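PDB 3HVY: cystathionine beta-lyase family protein, YNBB B.subtilis ortholog from Clostridium acetobutylicum, which probably acts as a pyridoxal-phosphate-dependent lyase of the methionine gamma-lyase family and may take part in aluminium resistance. Local coordinates for residues L294-A297 with P298-I302; G285-R288 with S289-E292; N340-K343 with K344-F348. One frame throughout, in Å; residues are numbered along the deposited sequence.

How the interactions relate
All three contacts are local, each made within or at the start of a helix; none closes a loop, and they follow one another along the chain without nesting or crossing. Interaction 2 comes first, where helix 287-317 starts. Interaction 1 lies further along the same helix, at its kink; the centres of the two contacts are 14 Å apart, and both touch the second subunit. After that helix come strands 321-323 and 334-338 of the five-stranded antiparallel sheet. Interaction 3 then opens helix 342-354 at the surface, its nearest atoms about 17 Å from interaction 1 and about 28 Å from interaction 2.

Interaction 1 (L294-A297 with P298-I302); sequences LFMA and PHVTI
T301 and A297 meet one turn apart through a carbonyl gripped twice. T301 OG1 donates to A297 O over 2.7 Å, and T301 N reaches the same oxygen, A297 O, at 2.9 Å; the two donors come from opposite faces of the carbonyl plane. With OG1 beside the backbone N (chi1 -63°), the hydroxyl folds back onto its own helix. The side chain of T301 also touches N245, the residue after K244, which carries the pyridoxal phosphate. One residue earlier, V300 N bonds almost straight to M296 O at 3.0 Å (N-H...O 176°), and V300 CG2 lies close beside that carbonyl. In the modelled conformer of M296, a selenomethionine with a second deposited conformer, the chain bends at its last torsion; the side chains of M296 and V300 cross obliquely, with M296 CE 3.9 Å from V300 CG2, a touch less certain than the backbone bonds. P298 turns its ring back towards the preceding turn, its CD lying 3.3 Å from L294 O, and it has no N-H to give that carbonyl. A water links F295 O and H299 N, donating to F295 O at 2.6 Å and accepting from H299 N at 3.0 Å; Q46 NE2 of helix 18-55 also bonds F295 O. The imidazole of H299 leads across the subunit interface, where NE2 is hydrogen-bonded to NE2 of H299 of the second subunit. The arrangement is a proline kink in helix 287-317, with a water inserted into the opened turn, buried at the interface between two subunits.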
loop_
_atom_site.group_PDB
_atom_site.type_symbol
_atom_site.label_atom_id
_atom_site.label_comp_id
_atom_site.label_asym_id
_atom_site.label_seq_id
_atom_site.Cartn_x
_atom_site.Cartn_y
_atom_site.Cartn_z
ATOM N N LEU D 294 -7.490 1.736 16.272
ATOM C CA LEU D 294 -8.420 1.397 17.358
ATOM C C LEU D 294 -7.760 1.348 18.757
ATOM O O LEU D 294 -8.291 1.871 19.745
ATOM C CB LEU D 294 -9.137 0.085 17.031
ATOM C CG LEU D 294 -10.125 -0.485 18.038
ATOM C CD1 LEU D 294 -11.240 0.471 18.213
ATOM C CD2 LEU D 294 -10.634 -1.860 17.660
ATOM N N PHE D 295 -6.593 0.734 18.835
ATOM C CA PHE D 295 -5.873 0.652 20.079
ATOM C C PHE D 295 -5.496 2.010 20.642
ATOM O O PHE D 295 -5.594 2.227 21.861
ATOM C CB PHE D 295 -4.654 -0.236 19.931
ATOM C CG PHE D 295 -4.048 -0.580 21.224
ATOM C CD1 PHE D 295 -4.694 -1.458 22.076
ATOM C CD2 PHE D 295 -2.872 0.001 21.621
ATOM C CE1 PHE D 295 -4.164 -1.774 23.299
ATOM C CE2 PHE D 295 -2.324 -0.296 22.829
ATOM C CZ PHE D 295 -2.998 -1.189 23.702
HETATM N N MSE D 296 -5.094 2.927 19.761
HETATM C CA MSE D 296 -4.718 4.271 20.168
HETATM C C MSE D 296 -5.933 5.227 20.300
HETATM O O MSE D 296 -5.772 6.357 20.752
HETATM C CB MSE D 296 -3.756 4.858 19.122
HETATM C CG MSE D 296 -2.432 4.137 18.922
HETATM SE SE MSE D 296 -1.546 4.910 17.323
HETATM C CE MSE D 296 -1.973 6.803 17.664
ATOM N N ALA D 297 -7.123 4.791 19.893
ATOM C CA ALA D 297 -8.293 5.670 19.883
ATOM C C ALA D 297 -8.772 6.227 21.250
ATOM O O ALA D 297 -9.166 7.414 21.333
ATOM C CB ALA D 297 -9.431 5.060 19.109
ATOM N N PRO D 298 -8.831 5.373 22.287
ATOM C CA PRO D 298 -9.214 5.906 23.598
ATOM C C PRO D 298 -8.306 7.029 24.059
ATOM O O PRO D 298 -8.744 7.956 24.710
ATOM C CB PRO D 298 -9.033 4.686 24.536
ATOM C CG PRO D 298 -9.315 3.504 23.675
ATOM C CD PRO D 298 -8.611 3.904 22.353
ATOM N N HIS D 299 -7.024 6.892 23.770
ATOM C CA HIS D 299 -6.025 7.902 24.125
ATOM C C HIS D 299 -6.144 9.172 23.295
ATOM O O HIS D 299 -6.247 10.278 23.828
ATOM C CB HIS D 299 -4.595 7.315 24.044
ATOM C CG HIS D 299 -3.523 8.255 24.492
ATOM N ND1 HIS D 299 -3.015 8.248 25.775
ATOM C CD2 HIS D 299 -2.849 9.226 23.820
ATOM C CE1 HIS D 299 -2.090 9.192 25.874
ATOM N NE2 HIS D 299 -1.968 9.797 24.707
ATOM N N VAL D 300 -6.070 9.021 22.003
ATOM C CA VAL D 300 -6.153 10.149 21.106
ATOM C C VAL D 300 -7.462 10.931 21.260
ATOM O O VAL D 300 -7.455 12.174 21.242
ATOM C CB VAL D 300 -5.885 9.716 19.656
ATOM C CG1 VAL D 300 -6.102 10.886 18.713
ATOM C CG2 VAL D 300 -4.388 9.224 19.539
ATOM N N THR D 301 -8.562 10.215 21.494
ATOM C CA THR D 301 -9.868 10.861 21.718
ATOM C C THR D 301 -9.804 11.803 22.895
ATOM O O THR D 301 -10.243 12.945 22.776
ATOM C CB THR D 301 -11.002 9.820 21.891
ATOM O OG1 THR D 301 -11.143 9.063 20.684
ATOM C CG2 THR D 301 -12.339 10.422 22.324
ATOM N N ILE D 302 -9.121 11.401 23.977
ATOM C CA ILE D 302 -9.063 12.191 25.165
ATOM C C ILE D 302 -8.078 13.332 25.030
ATOM O O ILE D 302 -8.250 14.365 25.658
ATOM C CB ILE D 302 -8.846 11.313 26.410
ATOM C CG1 ILE D 302 -10.108 10.443 26.639
ATOM C CG2 ILE D 302 -8.513 12.160 27.743
ATOM C CD1 ILE D 302 -11.373 11.239 27.038
HETATM O O HOH W 1 -5.632 4.275 23.527
#

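Interaction 2 (G285-R288 with S289-E292); sequences GVMR and SLYE
S289 and L290 both bind V286 O, joining V286 to the first turn of helix 287-317. The hydroxyl S289 OG donates to V286 O at 2.8 Å. The amide L290 N donates to V286 O at 3.1 Å, nearly in line with the carbonyl, whereas the hydroxyl comes in at a more bent angle. Set between the backbone N and the carbonyl carbon (chi1 76°), OG is turned back over the start of the helix. Two further backbone bonds carry the turn onward, from Y291 N to M287 O at 3.0 Å and from E292 N to R288 O at 2.9 Å. A water extends the polar network to G285, donating to G285 O at 2.8 Å and accepting from S289 N.

The apolar contacts come from V286 and M287. V286 CG2 touches L290 CD1 at 3.7 Å. M287, a selenomethionine, is folded at chi2 and chi3 (both -51°), which turns CE forward to Y291: M287 CE meets Y291 CE2 at 3.8 Å, and M287 SE lies near L290 CD1. L79 of helix 74-87 packs on M287, L290 and Y291, and the phenol OH of Y291 is hydrogen-bonded to G75 O.

The charged residues turn to other subunits. R288 and E292 stand one turn apart, but their charged atoms do not touch; the guanidinium instead reaches N65 O of the third subunit through NH2, while E292 packs on G249 of the second subunit. The chemistry is thus divided: backbone, serine and water bonds secure the helix start, apolar groups bind it to helix 74-87, and the arginine bonds the third subunit through NH2 and, weakly, F383 O of the second through NE.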
loop_
_atom_site.group_PDB
_atom_site.type_symbol
_atom_site.label_atom_id
_atom_site.label_comp_id
_atom_site.label_asym_id
_atom_site.label_seq_id
_atom_site.Cartn_x
_atom_site.Cartn_y
_atom_site.Cartn_z
ATOM N N GLY D 285 -4.920 -3.837 2.188
ATOM C CA GLY D 285 -3.803 -3.809 3.124
ATOM C C GLY D 285 -3.960 -2.827 4.293
ATOM O O GLY D 285 -3.003 -2.567 5.005
ATOM N N VAL D 286 -5.155 -2.283 4.520
ATOM C CA VAL D 286 -5.339 -1.331 5.619
ATOM C C VAL D 286 -5.503 -1.934 7.025
ATOM O O VAL D 286 -5.576 -1.190 8.004
ATOM C CB VAL D 286 -6.504 -0.338 5.345
ATOM C CG1 VAL D 286 -6.325 0.269 3.984
ATOM C CG2 VAL D 286 -7.920 -0.999 5.518
HETATM N N MSE D 287 -5.549 -3.255 7.155
HETATM C CA MSE D 287 -5.986 -3.826 8.436
HETATM C C MSE D 287 -5.057 -3.450 9.605
HETATM O O MSE D 287 -5.543 -3.053 10.671
HETATM C CB MSE D 287 -6.205 -5.346 8.346
HETATM C CG MSE D 287 -7.298 -5.802 7.365
HETATM SE SE MSE D 287 -9.031 -4.882 7.583
HETATM C CE MSE D 287 -9.163 -5.191 9.455
ATOM N N ARG D 288 -3.731 -3.543 9.452
ATOM C CA ARG D 288 -2.860 -3.179 10.581
ATOM C C ARG D 288 -3.201 -1.753 11.085
ATOM O O ARG D 288 -3.344 -1.516 12.251
ATOM C CB ARG D 288 -1.387 -3.290 10.176
ATOM C CG ARG D 288 -0.405 -2.990 11.268
ATOM C CD ARG D 288 1.069 -3.042 10.802
ATOM N NE ARG D 288 1.483 -4.429 10.544
ATOM C CZ ARG D 288 1.672 -4.953 9.333
ATOM N NH1 ARG D 288 1.550 -4.215 8.241
ATOM N NH2 ARG D 288 2.018 -6.213 9.202
ATOM N N SER D 289 -3.376 -0.806 10.170
ATOM C CA SER D 289 -3.611 0.565 10.562
ATOM C C SER D 289 -4.948 0.716 11.278
ATOM O O SER D 289 -5.053 1.534 12.201
ATOM C CB SER D 289 -3.490 1.485 9.348
ATOM O OG SER D 289 -4.653 1.382 8.516
ATOM N N LEU D 290 -5.957 -0.069 10.893
ATOM C CA LEU D 290 -7.273 0.030 11.543
ATOM C C LEU D 290 -7.221 -0.540 12.954
ATOM O O LEU D 290 -7.798 0.039 13.869
ATOM C CB LEU D 290 -8.384 -0.671 10.730
ATOM C CG LEU D 290 -8.698 -0.091 9.342
ATOM C CD1 LEU D 290 -9.851 -0.849 8.634
ATOM C CD2 LEU D 290 -8.965 1.447 9.517
ATOM N N TYR D 291 -6.487 -1.636 13.149
ATOM C CA TYR D 291 -6.324 -2.202 14.480
ATOM C C TYR D 291 -5.504 -1.284 15.367
ATOM O O TYR D 291 -5.871 -1.016 16.495
ATOM C CB TYR D 291 -5.593 -3.577 14.424
ATOM C CG TYR D 291 -6.461 -4.795 14.050
ATOM C CD1 TYR D 291 -7.273 -5.411 15.005
ATOM C CD2 TYR D 291 -6.426 -5.348 12.782
ATOM C CE1 TYR D 291 -8.016 -6.518 14.699
ATOM C CE2 TYR D 291 -7.178 -6.441 12.462
ATOM C CZ TYR D 291 -7.978 -7.033 13.421
ATOM O OH TYR D 291 -8.773 -8.128 13.126
ATOM N N GLU D 292 -4.342 -0.843 14.872
ATOM C CA GLU D 292 -3.520 0.031 15.679
ATOM C C GLU D 292 -4.265 1.313 15.995
ATOM O O GLU D 292 -4.181 1.813 17.074
ATOM C CB GLU D 292 -2.197 0.369 14.983
ATOM C CG GLU D 292 -1.310 1.172 15.939
ATOM C CD GLU D 292 0.120 1.427 15.467
ATOM O OE1 GLU D 292 0.449 1.080 14.312
ATOM O OE2 GLU D 292 0.906 1.967 16.286
HETATM O O HOH W 2 -2.357 -1.145 7.374
#

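Interaction 3 (N340-K343 with K344-F348); sequences NDEK and KLIDF
D341 caps helix 342-354 by accepting from K344 N through D341 OD2 at 3.1 Å. Its CG stands anti to the backbone N (chi1 -178°), which swings the carboxylate towards the amide of K344; K344 N meets OD2 on its anti side, 26° out of the carboxylate plane. D341 O also takes L345 N, at 3.2 Å, so side chain and backbone of one residue serve two successive amides. The aliphatic part of K344 crosses the aspartate at about a right angle, with K344 CG 3.2 Å from D341 OD2, yet its extended chain carries NZ past the carboxylate without contact.

K343 behaves differently. Its chain runs out extended and bends only at the last torsion (chi4 -65°), turning K343 NZ onto D347 OD2 in a 2.7 Å salt bridge that uses the syn lone pair. One turn apart, the two side chains cross obliquely. On another side of the helix, E342 and I346 lie alongside each other and point the same way, E342 CG touching I346 CD1 at 3.7 Å, while L345 packs inward on F339.

The negative D341 at the amide-rich helix start is probably favoured by the helix dipole, and the K343-D347 pair adds an i to i+4 ionic link at the surface, so a capping carboxylate and a surface ion pair probably both steady the helix start.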
loop_
_atom_site.group_PDB
_atom_site.type_symbol
_atom_site.label_atom_id
_atom_site.label_comp_id
_atom_site.label_asym_id
_atom_site.label_seq_id
_atom_site.Cartn_x
_atom_site.Cartn_y
_atom_site.Cartn_z
ATOM N N ASN D 340 -19.216 36.523 17.994
ATOM C CA ASN D 340 -20.089 37.709 17.901
ATOM C C ASN D 340 -19.511 38.764 16.968
ATOM O O ASN D 340 -19.787 39.958 17.130
ATOM C CB ASN D 340 -20.355 38.353 19.270
ATOM C CG ASN D 340 -21.500 37.722 20.009
ATOM O OD1 ASN D 340 -22.554 37.432 19.426
ATOM N ND2 ASN D 340 -21.309 37.501 21.324
ATOM N N ASP D 341 -18.697 38.325 16.012
ATOM C CA ASP D 341 -18.012 39.222 15.124
ATOM C C ASP D 341 -17.408 38.395 13.980
ATOM O O ASP D 341 -16.699 37.406 14.212
ATOM C CB ASP D 341 -16.938 40.017 15.904
ATOM C CG ASP D 341 -16.197 41.015 15.035
ATOM O OD1 ASP D 341 -16.788 42.059 14.668
ATOM O OD2 ASP D 341 -15.027 40.754 14.714
ATOM N N GLU D 342 -17.666 38.827 12.747
ATOM C CA GLU D 342 -17.234 38.095 11.588
ATOM C C GLU D 342 -15.717 38.051 11.454
ATOM O O GLU D 342 -15.150 37.002 11.209
ATOM C CB GLU D 342 -17.870 38.671 10.336
ATOM C CG GLU D 342 -17.551 37.866 9.082
ATOM C CD GLU D 342 -18.360 38.315 7.866
ATOM O OE1 GLU D 342 -19.148 39.272 8.013
ATOM O OE2 GLU D 342 -18.215 37.697 6.777
ATOM N N LYS D 343 -15.055 39.168 11.668
ATOM C CA LYS D 343 -13.617 39.198 11.523
ATOM C C LYS D 343 -12.955 38.267 12.519
ATOM O O LYS D 343 -12.058 37.504 12.154
ATOM C CB LYS D 343 -13.074 40.575 11.750
ATOM C CG LYS D 343 -11.574 40.668 11.562
ATOM C CD LYS D 343 -11.097 42.115 11.468
ATOM C CE LYS D 343 -9.720 42.235 10.820
ATOM N NZ LYS D 343 -8.620 41.595 11.608
ATOM N N LYS D 344 -13.379 38.362 13.777
ATOM C CA LYS D 344 -12.814 37.513 14.857
ATOM C C LYS D 344 -12.932 36.022 14.534
ATOM O O LYS D 344 -11.988 35.243 14.713
ATOM C CB LYS D 344 -13.465 37.853 16.203
ATOM C CG LYS D 344 -13.075 39.209 16.750
ATOM C CD LYS D 344 -13.870 39.501 18.005
ATOM C CE LYS D 344 -13.478 40.799 18.646
ATOM N NZ LYS D 344 -14.361 41.025 19.816
ATOM N N LEU D 345 -14.096 35.627 14.036
ATOM C CA LEU D 345 -14.314 34.255 13.638
ATOM C C LEU D 345 -13.322 33.805 12.573
ATOM O O LEU D 345 -12.732 32.719 12.661
ATOM C CB LEU D 345 -15.731 34.098 13.097
ATOM C CG LEU D 345 -16.160 32.763 12.477
ATOM C CD1 LEU D 345 -15.934 31.570 13.385
ATOM C CD2 LEU D 345 -17.631 32.840 12.052
ATOM N N ILE D 346 -13.179 34.629 11.546
ATOM C CA ILE D 346 -12.373 34.262 10.395
ATOM C C ILE D 346 -10.925 34.237 10.787
ATOM O O ILE D 346 -10.214 33.275 10.492
ATOM C CB ILE D 346 -12.624 35.202 9.209
ATOM C CG1 ILE D 346 -14.018 34.874 8.612
ATOM C CG2 ILE D 346 -11.498 35.086 8.192
ATOM C CD1 ILE D 346 -14.618 36.017 7.794
ATOM N N ASP D 347 -10.511 35.258 11.513
ATOM C CA ASP D 347 -9.149 35.336 11.989
ATOM C C ASP D 347 -8.793 34.118 12.841
ATOM O O ASP D 347 -7.685 33.615 12.764
ATOM C CB ASP D 347 -8.922 36.620 12.787
ATOM C CG ASP D 347 -8.796 37.879 11.890
ATOM O OD1 ASP D 347 -8.860 37.752 10.637
ATOM O OD2 ASP D 347 -8.618 38.998 12.453
ATOM N N PHE D 348 -9.736 33.654 13.661
ATOM C CA PHE D 348 -9.470 32.543 14.569
ATOM C C PHE D 348 -9.264 31.246 13.775
ATOM O O PHE D 348 -8.310 30.469 14.044
ATOM C CB PHE D 348 -10.614 32.373 15.575
ATOM C CG PHE D 348 -10.382 31.244 16.559
ATOM C CD1 PHE D 348 -9.710 31.491 17.751
ATOM C CD2 PHE D 348 -10.857 29.957 16.300
ATOM C CE1 PHE D 348 -9.487 30.456 18.679
ATOM C CE2 PHE D 348 -10.638 28.916 17.207
ATOM C CZ PHE D 348 -9.957 29.183 18.404
#